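Local coordinates for protein PipY (Synechococcus elongatus, PDB 5NLC) that binds pyridoxal 5'-phosphate and is probably involved in the homeostasis of this vitamin B6 cofactor, at residues A54-L59 with V82-W87. Numbering follows the deposited sequence.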
ATOM      1  N   ALA A  54      12.220  10.859   8.885  1.00 35.50           N
ATOM      2  CA  ALA A  54      12.820  12.185   8.891  1.00 38.67           C
ATOM      3  C   ALA A  54      11.753  13.275   8.730  1.00 38.75           C
ATOM      4  O   ALA A  54      11.792  14.297   9.393  1.00 42.58           O
ATOM      5  CB  ALA A  54      13.876  12.308   7.797  1.00 39.25           C
ATOM      6  N   LYS A  55      10.757  13.008   7.913  1.00 35.64           N
ATOM      7  CA  LYS A  55       9.810  14.023   7.516  1.00 35.16           C
ATOM      8  C   LYS A  55       8.625  14.113   8.482  1.00 34.01           C
ATOM      9  O   LYS A  55       7.942  15.133   8.528  1.00 32.15           O
ATOM     10  CB  LYS A  55       9.276  13.607   6.160  1.00 35.91           C
ATOM     11  CG  LYS A  55       9.092  14.727   5.198  1.00 36.91           C
ATOM     12  CD  LYS A  55       8.606  14.175   3.874  1.00 36.17           C
ATOM     13  CE  LYS A  55       9.745  13.650   3.054  1.00 35.84           C
ATOM     14  NZ  LYS A  55       9.278  13.273   1.701  1.00 33.51           N
ATOM     15  N   GLN A  56       8.359  13.022   9.199  1.00 31.09           N
ATOM     16  CA  GLN A  56       7.190  12.906  10.072  1.00 30.00           C
ATOM     17  C   GLN A  56       7.169  13.809  11.297  1.00 29.08           C
ATOM     18  O   GLN A  56       6.078  14.217  11.716  1.00 25.28           O
ATOM     19  CB  GLN A  56       7.005  11.468  10.537  1.00 29.56           C
ATOM     20  CG  GLN A  56       6.552  10.563   9.423  1.00 29.39           C
ATOM     21  CD  GLN A  56       6.358   9.104   9.883  1.00 30.14           C
ATOM     22  OE1 GLN A  56       6.850   8.683  10.949  1.00 29.73           O
ATOM     23  NE2 GLN A  56       5.663   8.316   9.070  1.00 29.65           N
ATOM     24  N   ALA A  57       8.346  14.127  11.878  1.00 30.19           N
ATOM     25  CA  ALA A  57       8.364  14.791  13.203  1.00 31.45           C
ATOM     26  C   ALA A  57       7.657  16.136  13.259  1.00 29.93           C
ATOM     27  O   ALA A  57       6.860  16.375  14.173  1.00 29.17           O
ATOM     28  CB  ALA A  57       9.767  14.929  13.762  1.00 33.73           C
ATOM     29  N   GLU A  58       7.849  16.988  12.265  1.00 29.47           N
ATOM     30  CA  GLU A  58       7.147  18.296  12.264  1.00 29.40           C
ATOM     31  C   GLU A  58       5.637  18.226  12.025  1.00 27.07           C
ATOM     32  O   GLU A  58       4.894  19.179  12.334  1.00 26.77           O
ATOM     33  CB  GLU A  58       7.720  19.248  11.219  1.00 30.99           C
ATOM     34  CG  GLU A  58       9.054  19.873  11.623  1.00 32.76           C
ATOM     35  CD  GLU A  58      10.242  18.905  11.453  1.00 35.17           C
ATOM     36  OE1 GLU A  58      10.077  17.818  10.857  1.00 38.15           O
ATOM     37  OE2 GLU A  58      11.361  19.204  11.926  1.00 40.46           O
ATOM     38  N   LEU A  59       5.207  17.111  11.482  1.00 23.99           N
ATOM     39  CA  LEU A  59       3.838  16.976  11.010  1.00 23.84           C
ATOM     40  C   LEU A  59       2.927  16.272  12.016  1.00 24.16           C
ATOM     41  O   LEU A  59       1.743  16.074  11.726  1.00 23.44           O
ATOM     42  CB  LEU A  59       3.824  16.210   9.691  1.00 22.70           C
ATOM     43  CG  LEU A  59       4.543  16.873   8.518  1.00 23.23           C
ATOM     44  CD1 LEU A  59       4.756  15.901   7.377  1.00 22.84           C
ATOM     45  CD2 LEU A  59       3.828  18.121   8.015  1.00 23.54           C
ATOM     46  N   VAL A  82       6.714  -0.514  12.059  1.00 20.82           N
ATOM     47  CA  VAL A  82       5.581  -0.631  12.959  1.00 22.04           C
ATOM     48  C   VAL A  82       5.375   0.669  13.749  1.00 23.01           C
ATOM     49  O   VAL A  82       4.255   1.100  13.979  1.00 22.35           O
ATOM     50  CB  VAL A  82       5.709  -1.852  13.863  1.00 22.52           C
ATOM     51  CG1 VAL A  82       4.574  -1.900  14.885  1.00 23.61           C
ATOM     52  CG2 VAL A  82       5.699  -3.127  13.039  1.00 22.32           C
ATOM     53  N   GLU A  83       6.471   1.298  14.129  1.00 24.36           N
ATOM     54  CA  GLU A  83       6.397   2.461  14.996  1.00 26.40           C
ATOM     55  C   GLU A  83       5.855   3.668  14.233  1.00 25.56           C
ATOM     56  O   GLU A  83       5.155   4.454  14.843  1.00 25.81           O
ATOM     57  CB  GLU A  83       7.777   2.794  15.607  1.00 29.55           C
ATOM     58  CG  GLU A  83       8.245   1.844  16.739  1.00 33.07           C
ATOM     59  CD  GLU A  83       9.705   2.104  17.208  1.00 36.95           C
ATOM     60  OE1 GLU A  83      10.528   2.631  16.425  1.00 38.63           O
ATOM     61  OE2 GLU A  83      10.035   1.761  18.367  1.00 40.11           O
ATOM     62  N   HIS A  84       6.159   3.777  12.924  1.00 23.70           N
ATOM     63  CA  HIS A  84       5.942   4.972  12.133  1.00 23.13           C
ATOM     64  C   HIS A  84       4.848   4.889  11.075  1.00 21.45           C
ATOM     65  O   HIS A  84       4.509   5.906  10.585  1.00 21.97           O
ATOM     66  CB  HIS A  84       7.254   5.431  11.479  1.00 23.78           C
ATOM     67  CG  HIS A  84       8.246   5.917  12.489  1.00 25.98           C
ATOM     68  ND1 HIS A  84       8.311   7.234  12.893  1.00 26.91           N
ATOM     69  CD2 HIS A  84       9.136   5.238  13.248  1.00 26.72           C
ATOM     70  CE1 HIS A  84       9.203   7.332  13.878  1.00 28.87           C
ATOM     71  NE2 HIS A  84       9.748   6.147  14.074  1.00 27.60           N
ATOM     72  N   PHE A  85       4.371   3.719  10.675  1.00 19.85           N
ATOM     73  CA  PHE A  85       3.402   3.642   9.598  1.00 18.78           C
ATOM     74  C   PHE A  85       2.086   3.086  10.112  1.00 18.26           C
ATOM     75  O   PHE A  85       2.039   2.160  10.913  1.00 19.60           O
ATOM     76  CB  PHE A  85       3.978   2.811   8.461  1.00 18.96           C
ATOM     77  CG  PHE A  85       5.070   3.551   7.681  1.00 18.94           C
ATOM     78  CD1 PHE A  85       4.733   4.390   6.639  1.00 19.43           C
ATOM     79  CD2 PHE A  85       6.380   3.396   7.999  1.00 19.58           C
ATOM     80  CE1 PHE A  85       5.701   5.098   5.943  1.00 19.63           C
ATOM     81  CE2 PHE A  85       7.377   4.076   7.331  1.00 20.54           C
ATOM     82  CZ  PHE A  85       7.047   4.929   6.289  1.00 20.74           C
ATOM     83  N   ASP A  86       1.007   3.570   9.575  1.00 17.61           N
ATOM     84  CA  ASP A  86      -0.338   3.054   9.817  1.00 17.53           C
ATOM     85  C   ASP A  86      -0.650   1.825   8.916  1.00 17.25           C
ATOM     86  O   ASP A  86      -1.292   0.888   9.357  1.00 18.13           O
ATOM     87  CB  ASP A  86      -1.325   4.209   9.533  1.00 17.94           C
ATOM     88  CG  ASP A  86      -1.048   5.407  10.430  1.00 19.20           C
ATOM     89  OD1 ASP A  86      -1.136   5.153  11.660  1.00 18.99           O
ATOM     90  OD2 ASP A  86      -0.622   6.488   9.940  1.00 19.78           O
ATOM     91  N   TRP A  87      -0.197   1.887   7.676  1.00 16.85           N
ATOM     92  CA  TRP A  87      -0.341   0.879   6.645  1.00 16.72           C
ATOM     93  C   TRP A  87       1.015   0.490   6.111  1.00 16.69           C
ATOM     94  O   TRP A  87       1.880   1.386   5.815  1.00 16.70           O
ATOM     95  CB  TRP A  87      -1.139   1.389   5.419  1.00 17.71           C
ATOM     96  CG  TRP A  87      -2.612   1.453   5.624  1.00 18.44           C
ATOM     97  CD1 TRP A  87      -3.265   2.420   6.266  1.00 18.89           C
ATOM     98  CD2 TRP A  87      -3.608   0.523   5.173  1.00 19.15           C
ATOM     99  NE1 TRP A  87      -4.610   2.165   6.298  1.00 19.44           N
ATOM    100  CE2 TRP A  87      -4.847   1.013   5.608  1.00 19.89           C
ATOM    101  CE3 TRP A  87      -3.571  -0.679   4.466  1.00 18.99           C
ATOM    102  CZ2 TRP A  87      -6.051   0.321   5.407  1.00 20.05           C
ATOM    103  CZ3 TRP A  87      -4.788  -1.329   4.192  1.00 19.46           C
ATOM    104  CH2 TRP A  87      -5.977  -0.866   4.713  1.00 19.79           C
TER
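Gln56 and His84 bring together the C-terminal parts of helices 49-56 and 78-84, their CA atoms 8.3 Å apart. Phe85 is the first residue to leave helix 78-84, and strand 87-91 follows. Strand 66-69 lies between the two helices in sequence, so the contact joins successive helices on the outside of the modified TIM barrel of a fold type III protein. The backbones stay apart, and the side chain of Gln56 spans the distance. Its CG lies beside the backbone N (chi1 -71°), and the chain runs extended beyond CG, which carries the amide across to His84. There both ends of the amide bond to the same residue. Gln56 OE1 accepts from His84 ND1 at 2.8 Å; the donor lies nearly in line with the C=O bond, and the oxygen sits at the imidazole edge, in the ring plane. Gln56 NE2 donates to His84 O at 3.1 Å, a bond tilted from both the amide and carbonyl planes. Amide and imidazole planes are 29° apart. Gln56 NE2 also lies over one face of the Phe85 ring, 4.5 Å from Phe85 CE1. Trp67 of strand 66-69 touches both Gln56 and Phe85, and Ile53 touches His84. With an alanine here instead of Gln56, His84 ND1 and His84 O would probably both lose this partner, and the imidazole would be freer to turn. His84 O can only accept, which places Gln56 NE2 on its side and OE1 beside His84 ND1; that nitrogen therefore carries a proton. One buried glutamine thus ties a ring and a helix-end carbonyl to the neighbouring helix.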